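Local coordinates for protein Alpha/beta hydrolase (Novosphingobium aromaticivorans, PDB 3BWX) that probably acts as a hydrolase of the alpha/beta-hydrolase family, its physiological substrate not established, and binds calcium in the crystal, at residues 60-63 and 67-70; 76-81 and 200-205; 184-189 and 194-199. The protein carries 1 engineered substitution. One frame throughout, in Å; residues are numbered along the deposited sequence. Where two conformers were deposited one is given.

Contact 1 (60-63 and 67-70); sequences CPEM and GDSD. With EDO (1,2-ethanediol), chain R.
Ser69 gives its hydroxyl proton to the main chain of Glu62, with OG of Ser69 2.6 Å from O of Glu62. The hydroxyl reaches that carbonyl from above its plane, 50° out of it, and OG also receives the backbone N-H of His19, so one small group both donates and accepts. Its CB rests against the next carbonyl, 3.3 Å from Met63 O.

The carboxylate of Glu62 is the second polar centre where the chain doubles back. With CG anti to the carbonyl carbon (chi1 -49°) and the chain extended beyond it, the acid reaches the loop 67-70, where Asp68 N donates to Glu62 OE1 at 2.8 Å and 158°. The N-H arrives from above the carboxylate plane. OE1 is also bonded to His19 ND1 and OE2 to Ala42 N, so both oxygens of this buried acid are satisfied from within the protein. A 1,2-ethanediol, probably from the crystallisation liquor, lies beside the carboxylate and bonds weakly to Asp68 OD2.

Segment 60-63 begins on strand 58-61 of the central sheet, and 67-70 lies in the loop that follows it. Strand 17-23 borders both arms, pairing with Glu62 through His19 and with Asp70 through Arg17, while Met63 packs on Tyr83 and Leu87 of helix 80-94.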
# COMPACT_ATOMS: atom_id res chain seq x y z
N CYS A 60 9.05 -5.43 -1.54
CA CYS A 60 7.93 -4.66 -2.10
C CYS A 60 7.13 -5.57 -3.00
O CYS A 60 7.31 -5.58 -4.22
CB CYS A 60 8.40 -3.45 -2.85
SG CYS A 60 9.31 -2.27 -1.86
N PRO A 61 6.22 -6.32 -2.40
CA PRO A 61 5.38 -7.22 -3.19
C PRO A 61 4.23 -6.54 -3.89
O PRO A 61 3.75 -5.54 -3.45
CB PRO A 61 4.84 -8.20 -2.15
CG PRO A 61 4.73 -7.33 -0.92
CD PRO A 61 5.97 -6.48 -0.97
N GLU A 62 3.74 -7.17 -4.96
CA GLU A 62 2.58 -6.74 -5.72
C GLU A 62 1.53 -7.87 -5.68
O GLU A 62 1.87 -9.03 -5.95
CB GLU A 62 2.99 -6.49 -7.19
CG GLU A 62 4.23 -5.64 -7.26
CD GLU A 62 4.57 -5.20 -8.64
OE1 GLU A 62 4.77 -6.04 -9.57
OE2 GLU A 62 4.67 -3.98 -8.77
N MSE A 63 0.29 -7.52 -5.34
CA MSE A 63 -0.73 -8.54 -5.26
C MSE A 63 -1.10 -9.06 -6.65
O MSE A 63 -0.80 -8.42 -7.70
CB MSE A 63 -1.94 -7.98 -4.54
CG MSE A 63 -1.63 -7.65 -3.10
SE MSE A 63 -0.85 -9.05 -1.93
CE MSE A 63 1.06 -8.87 -2.40
N GLY A 67 0.66 -4.74 -11.28
CA GLY A 67 2.06 -4.66 -11.70
C GLY A 67 2.46 -5.87 -12.48
O GLY A 67 1.76 -6.27 -13.42
N ASP A 68 3.60 -6.46 -12.12
CA ASP A 68 4.14 -7.62 -12.85
C ASP A 68 3.66 -8.94 -12.27
O ASP A 68 4.05 -9.99 -12.74
CB ASP A 68 5.67 -7.62 -12.82
CG ASP A 68 6.28 -6.59 -13.75
OD1 ASP A 68 5.51 -5.80 -14.35
OD2 ASP A 68 7.55 -6.57 -13.86
N SER A 69 2.83 -8.89 -11.22
CA SER A 69 2.24 -10.14 -10.74
C SER A 69 1.23 -10.71 -11.73
O SER A 69 0.56 -9.98 -12.44
CB SER A 69 1.61 -9.93 -9.36
OG SER A 69 2.57 -9.87 -8.31
N ASP A 70 1.14 -12.03 -11.76
CA ASP A 70 0.23 -12.66 -12.65
C ASP A 70 -1.17 -12.21 -12.37
O ASP A 70 -1.53 -11.91 -11.22
CB ASP A 70 0.24 -14.19 -12.53
CG ASP A 70 1.39 -14.88 -13.28
OD1 ASP A 70 2.19 -14.22 -13.99
OD2 ASP A 70 1.50 -16.10 -13.13
C1 EDO R . 7.27 -3.68 -11.21
O1 EDO R . 7.32 -3.42 -12.61
C2 EDO R . 6.27 -2.72 -10.63
O2 EDO R . 5.04 -3.08 -11.21

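Contact 2 (76-81 and 200-205). With CA (calcium ion), chain B.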
# COMPACT_ATOMS: atom_id res chain seq x y z
N MSE A 76 -12.80 -13.80 -9.16
CA MSE A 76 -13.39 -13.86 -7.82
C MSE A 76 -12.27 -14.06 -6.77
O MSE A 76 -12.49 -13.84 -5.59
CB MSE A 76 -14.45 -14.98 -7.68
CG MSE A 76 -15.29 -14.81 -6.42
SE MSE A 76 -16.79 -15.99 -6.43
CE MSE A 76 -17.24 -15.88 -4.51
N THR A 77 -11.05 -14.44 -7.16
CA THR A 77 -9.94 -14.47 -6.22
C THR A 77 -9.30 -13.12 -5.86
O THR A 77 -8.39 -13.07 -5.03
CB THR A 77 -8.80 -15.41 -6.72
OG1 THR A 77 -8.21 -14.87 -7.92
CG2 THR A 77 -9.32 -16.78 -6.92
N TYR A 78 -9.80 -12.07 -6.51
CA TYR A 78 -9.37 -10.67 -6.22
C TYR A 78 -10.14 -10.19 -4.98
O TYR A 78 -11.14 -9.50 -5.09
CB TYR A 78 -9.64 -9.80 -7.44
CG TYR A 78 -8.75 -10.05 -8.62
CD1 TYR A 78 -7.37 -10.24 -8.46
CD2 TYR A 78 -9.24 -10.02 -9.93
CE1 TYR A 78 -6.50 -10.43 -9.60
CE2 TYR A 78 -8.39 -10.19 -11.02
CZ TYR A 78 -7.03 -10.43 -10.86
OH TYR A 78 -6.19 -10.57 -11.94
N GLN A 79 -9.71 -10.64 -3.81
CA GLN A 79 -10.37 -10.24 -2.57
C GLN A 79 -9.36 -10.28 -1.43
O GLN A 79 -8.35 -11.02 -1.52
CB GLN A 79 -11.56 -11.17 -2.33
CG GLN A 79 -11.20 -12.65 -2.21
CD GLN A 79 -12.39 -13.51 -1.91
OE1 GLN A 79 -13.45 -13.02 -1.52
NE2 GLN A 79 -12.23 -14.81 -2.13
N PRO A 80 -9.60 -9.45 -0.39
CA PRO A 80 -8.63 -9.32 0.69
C PRO A 80 -8.13 -10.56 1.37
O PRO A 80 -6.93 -10.64 1.64
CB PRO A 80 -9.32 -8.39 1.68
CG PRO A 80 -10.16 -7.54 0.82
CD PRO A 80 -10.70 -8.48 -0.21
N MSE A 81 -9.00 -11.53 1.64
CA MSE A 81 -8.48 -12.76 2.28
C MSE A 81 -7.55 -13.60 1.41
O MSE A 81 -6.72 -14.33 1.92
CB MSE A 81 -9.62 -13.59 2.87
CG MSE A 81 -10.45 -12.80 3.89
SE MSE A 81 -9.47 -11.94 5.33
CE MSE A 81 -8.86 -13.48 6.13
N MSE A 200 -8.15 -4.90 -15.09
CA MSE A 200 -9.44 -4.27 -14.99
C MSE A 200 -10.48 -5.14 -14.29
O MSE A 200 -11.35 -4.60 -13.58
CB MSE A 200 -9.95 -3.85 -16.38
CG MSE A 200 -9.21 -2.67 -16.99
SE MSE A 200 -9.11 -1.01 -15.93
CE MSE A 200 -7.19 -1.05 -15.47
N LYS A 201 -10.36 -6.47 -14.42
CA LYS A 201 -11.30 -7.38 -13.81
C LYS A 201 -11.34 -7.33 -12.28
O LYS A 201 -12.28 -7.89 -11.70
CB LYS A 201 -11.08 -8.81 -14.28
CG LYS A 201 -11.39 -8.94 -15.75
CD LYS A 201 -11.37 -10.36 -16.26
CE LYS A 201 -11.82 -10.39 -17.70
NZ LYS A 201 -11.53 -11.68 -18.35
N ILE A 202 -10.36 -6.67 -11.65
CA ILE A 202 -10.42 -6.34 -10.25
C ILE A 202 -11.69 -5.58 -9.90
O ILE A 202 -12.15 -5.68 -8.79
CB ILE A 202 -9.12 -5.59 -9.79
CG1 ILE A 202 -7.92 -6.55 -9.78
CG2 ILE A 202 -9.30 -4.91 -8.44
CD1 ILE A 202 -6.52 -5.84 -9.80
N ALA A 203 -12.24 -4.84 -10.84
CA ALA A 203 -13.47 -4.08 -10.60
C ALA A 203 -14.74 -4.93 -10.49
O ALA A 203 -15.79 -4.44 -10.09
CB ALA A 203 -13.65 -3.04 -11.73
N GLU A 204 -14.70 -6.17 -10.94
CA GLU A 204 -15.85 -7.06 -10.88
C GLU A 204 -16.18 -7.31 -9.42
O GLU A 204 -15.32 -7.72 -8.64
CB GLU A 204 -15.57 -8.37 -11.63
CG GLU A 204 -15.42 -8.14 -13.13
CD GLU A 204 -15.10 -9.43 -13.92
OE1 GLU A 204 -15.14 -10.53 -13.32
OE2 GLU A 204 -14.77 -9.30 -15.13
N PRO A 205 -17.41 -6.99 -9.01
CA PRO A 205 -17.72 -7.12 -7.56
C PRO A 205 -17.76 -8.52 -6.98
O PRO A 205 -17.31 -8.74 -5.84
CB PRO A 205 -19.09 -6.47 -7.43
CG PRO A 205 -19.71 -6.54 -8.77
CD PRO A 205 -18.54 -6.36 -9.72
CA CA B . -15.46 -8.00 -4.38
O HOH W 1 -11.72 -7.02 -6.53
O HOH W 2 -14.41 -9.85 -5.57
O HOH W 3 -12.93 -8.03 -3.66
O HOH W 4 -14.45 -6.83 -6.13
O HOH W 5 -15.22 -6.58 -2.43
O HOH W 6 -16.38 -9.73 -3.02
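The carbonyl oxygen of Tyr78 is gripped by several waters. The shortest of these bonds is from water 3, 2.7 Å from Tyr78 O, and water 2 adds a weak bond. Water 1 lies between Tyr78 O and Ile202 O, within hydrogen-bonding distance of both and 2.7 Å from Ile202 O, so it can link the two main chains where no direct hydrogen bond joins them. Tyr78 is the centre of an inverse gamma turn just ahead of helix 80-94, and its carbonyl points to the waters around the calcium.

Beside these waters the contact is apolar. Ile202 lays CG1 over the middle of the Tyr78 ring, 3.7 Å from the ring centroid and 10° off the normal, a CH-pi contact in which the two side chains cross at about a right angle. CG of Tyr78 and CG1 of Ile202 are both anti to the carbonyl carbon (chi1 -71° and -70°), which brings CG1 squarely onto the face. At the far end of the ring, the hydroxyl of Tyr78 is hydrogen-bonded to Asp199 OD2 and Ala72 N, fixing the phenol at its rim.

The calcium lies beyond the waters. Pro205 O binds it at 2.5 Å, Ala208 O is its other protein ligand, and waters 2 to 6 complete a sevenfold shell. Water 4 also donates to Glu204 O. Chemically, then, segment 76-81 meets the metal through its second shell: water 3, and more weakly water 2, would be polarised by the cation and may pass part of that effect to Tyr78 O, and no side-chain carboxylate takes part in coordination.

Contact 3 (184-189 and 194-199)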
# COMPACT_ATOMS: atom_id res chain seq x y z
N ARG A 184 4.11 5.79 -11.47
CA ARG A 184 3.99 4.76 -10.44
C ARG A 184 2.74 3.91 -10.54
O ARG A 184 2.76 2.72 -10.15
CB ARG A 184 4.07 5.34 -9.04
CG ARG A 184 5.40 5.92 -8.68
CD ARG A 184 5.40 6.58 -7.34
NE ARG A 184 6.69 7.12 -7.08
CZ ARG A 184 7.06 7.70 -5.94
NH1 ARG A 184 6.17 7.95 -4.98
NH2 ARG A 184 8.29 8.15 -5.81
N ILE A 185 1.65 4.48 -11.06
CA ILE A 185 0.36 3.82 -11.05
C ILE A 185 -0.15 3.39 -12.43
O ILE A 185 -1.12 2.64 -12.55
CB ILE A 185 -0.67 4.67 -10.26
CG1 ILE A 185 -1.18 5.88 -11.04
CG2 ILE A 185 -0.07 5.10 -8.90
CD1 ILE A 185 -2.19 6.68 -10.20
N MSE A 186 0.54 3.87 -13.48
CA MSE A 186 0.16 3.58 -14.84
C MSE A 186 1.36 3.06 -15.59
O MSE A 186 2.50 3.21 -15.17
CB MSE A 186 -0.44 4.82 -15.56
CG MSE A 186 -1.45 5.58 -14.76
SE MSE A 186 -2.32 6.96 -15.77
CE MSE A 186 -3.38 5.82 -16.85
N VAL A 187 1.10 2.49 -16.75
CA VAL A 187 2.15 1.86 -17.56
C VAL A 187 1.85 2.04 -19.05
O VAL A 187 0.71 2.06 -19.46
CB VAL A 187 2.30 0.37 -17.18
CG1 VAL A 187 1.08 -0.42 -17.60
CG2 VAL A 187 3.51 -0.21 -17.85
N LEU A 188 2.90 2.19 -19.84
CA LEU A 188 2.76 2.18 -21.28
C LEU A 188 2.59 0.73 -21.68
O LEU A 188 3.54 -0.05 -21.61
CB LEU A 188 3.99 2.78 -21.94
CG LEU A 188 4.01 2.75 -23.47
CD1 LEU A 188 2.86 3.49 -24.15
CD2 LEU A 188 5.34 3.30 -23.90
N GLY A 189 1.37 0.37 -22.05
CA GLY A 189 1.02 -0.98 -22.46
C GLY A 189 1.39 -1.39 -23.87
O GLY A 189 2.03 -0.65 -24.63
N ILE A 194 -1.22 4.48 -22.50
CA ILE A 194 -0.89 4.51 -21.09
C ILE A 194 -2.14 4.21 -20.30
O ILE A 194 -3.14 4.88 -20.44
CB ILE A 194 -0.35 5.91 -20.75
CG1 ILE A 194 1.03 6.13 -21.43
CG2 ILE A 194 -0.25 6.09 -19.20
CD1 ILE A 194 1.33 7.56 -21.74
N ALA A 195 -2.06 3.20 -19.43
CA ALA A 195 -3.23 2.74 -18.74
C ALA A 195 -2.86 2.38 -17.30
O ALA A 195 -1.70 2.24 -16.97
CB ALA A 195 -3.82 1.52 -19.45
N PHE A 196 -3.85 2.30 -16.43
CA PHE A 196 -3.59 1.91 -15.04
C PHE A 196 -3.03 0.48 -15.01
O PHE A 196 -3.44 -0.40 -15.79
CB PHE A 196 -4.84 2.07 -14.17
CG PHE A 196 -5.25 3.50 -14.02
CD1 PHE A 196 -4.59 4.35 -13.10
CD2 PHE A 196 -6.20 4.05 -14.91
CE1 PHE A 196 -4.94 5.69 -13.02
CE2 PHE A 196 -6.54 5.37 -14.83
CZ PHE A 196 -5.91 6.22 -13.87
N ASP A 197 -2.05 0.29 -14.14
CA ASP A 197 -1.22 -0.94 -14.16
C ASP A 197 -1.82 -2.05 -13.29
O ASP A 197 -1.21 -2.51 -12.34
CB ASP A 197 0.20 -0.58 -13.72
CG ASP A 197 1.23 -1.62 -14.09
OD1 ASP A 197 0.93 -2.67 -14.71
OD2 ASP A 197 2.42 -1.38 -13.76
N TYR A 198 -3.03 -2.47 -13.66
CA TYR A 198 -3.66 -3.56 -12.94
C TYR A 198 -4.69 -4.20 -13.85
O TYR A 198 -5.12 -3.59 -14.83
CB TYR A 198 -4.29 -3.12 -11.57
CG TYR A 198 -5.38 -2.11 -11.65
CD1 TYR A 198 -6.70 -2.50 -11.85
CD2 TYR A 198 -5.13 -0.76 -11.49
CE1 TYR A 198 -7.72 -1.55 -11.92
CE2 TYR A 198 -6.15 0.16 -11.57
CZ TYR A 198 -7.44 -0.23 -11.78
OH TYR A 198 -8.48 0.68 -11.85
N ASP A 199 -5.08 -5.43 -13.52
CA ASP A 199 -6.17 -6.12 -14.23
C ASP A 199 -7.54 -5.41 -14.02
O ASP A 199 -8.03 -5.33 -12.89
CB ASP A 199 -6.27 -7.55 -13.65
CG ASP A 199 -7.21 -8.47 -14.44
OD1 ASP A 199 -7.92 -7.99 -15.34
OD2 ASP A 199 -7.17 -9.67 -14.14
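Met186 and Phe196 carry the side-chain half of this beta hairpin. The selenomethionine chain, bent at chi3 (72°), curls over one face of the Phe196 ring and places CE above its centre, 3.8 Å from the centroid and 10° off the normal. SE follows over the same face at 4.3 Å from that centroid, a Met-aromatic contact, while CG lies against the CD1 side of the ring. Ile194 CG2 meets CB of Met186 at 3.9 Å, the two side chains crossing at about a right angle. Ile185 instead runs alongside Phe196, pointing the same way.

Away from the ring, Val187 CG1 packs on the carboxylate of Asp197, 3.7 Å from OD1; the polar end of that aspartate forms a salt bridge with Arg43 through OD2. The main chains are joined by the hydrogen-bonded pair Val187 and Ala195, with Val187 N 2.8 Å from Ala195 O and Ala195 N 3.0 Å from Val187 O. Asp197 N adds a bond to Ile185 O at 3.0 Å.

The hairpin follows helix 175-185 directly. Strand 194-196 is the middle of a small antiparallel sheet between 186-188 and 151-152, and helix 155-166 packs on Met186, Ile194 and Phe196 through Trp155, Ala158 and Leu162.

In the fold
Asp197 and Asp199 of contact 3 link it to contacts 1 and 2 respectively. Gly67 N of contact 1 lies 3.1 Å from Asp197 O of contact 3, a probable hydrogen bond, and the bond from the Tyr78 hydroxyl to Asp199 joins contacts 2 and 3. Contacts 1 and 2 do not touch: their nearest atoms are about 5 Å apart and their centres 15 Å. The hairpin of contact 3, whose centre is 17 Å from that of contact 2, belongs to the long excursion between 76-81 and 200-205. Calcium belongs to contact 2, about 14 Å from the side chain of Met63. That side chain also lies near, without touching, a probable nucleophile elbow at Gly103, Ser105 and Gly107.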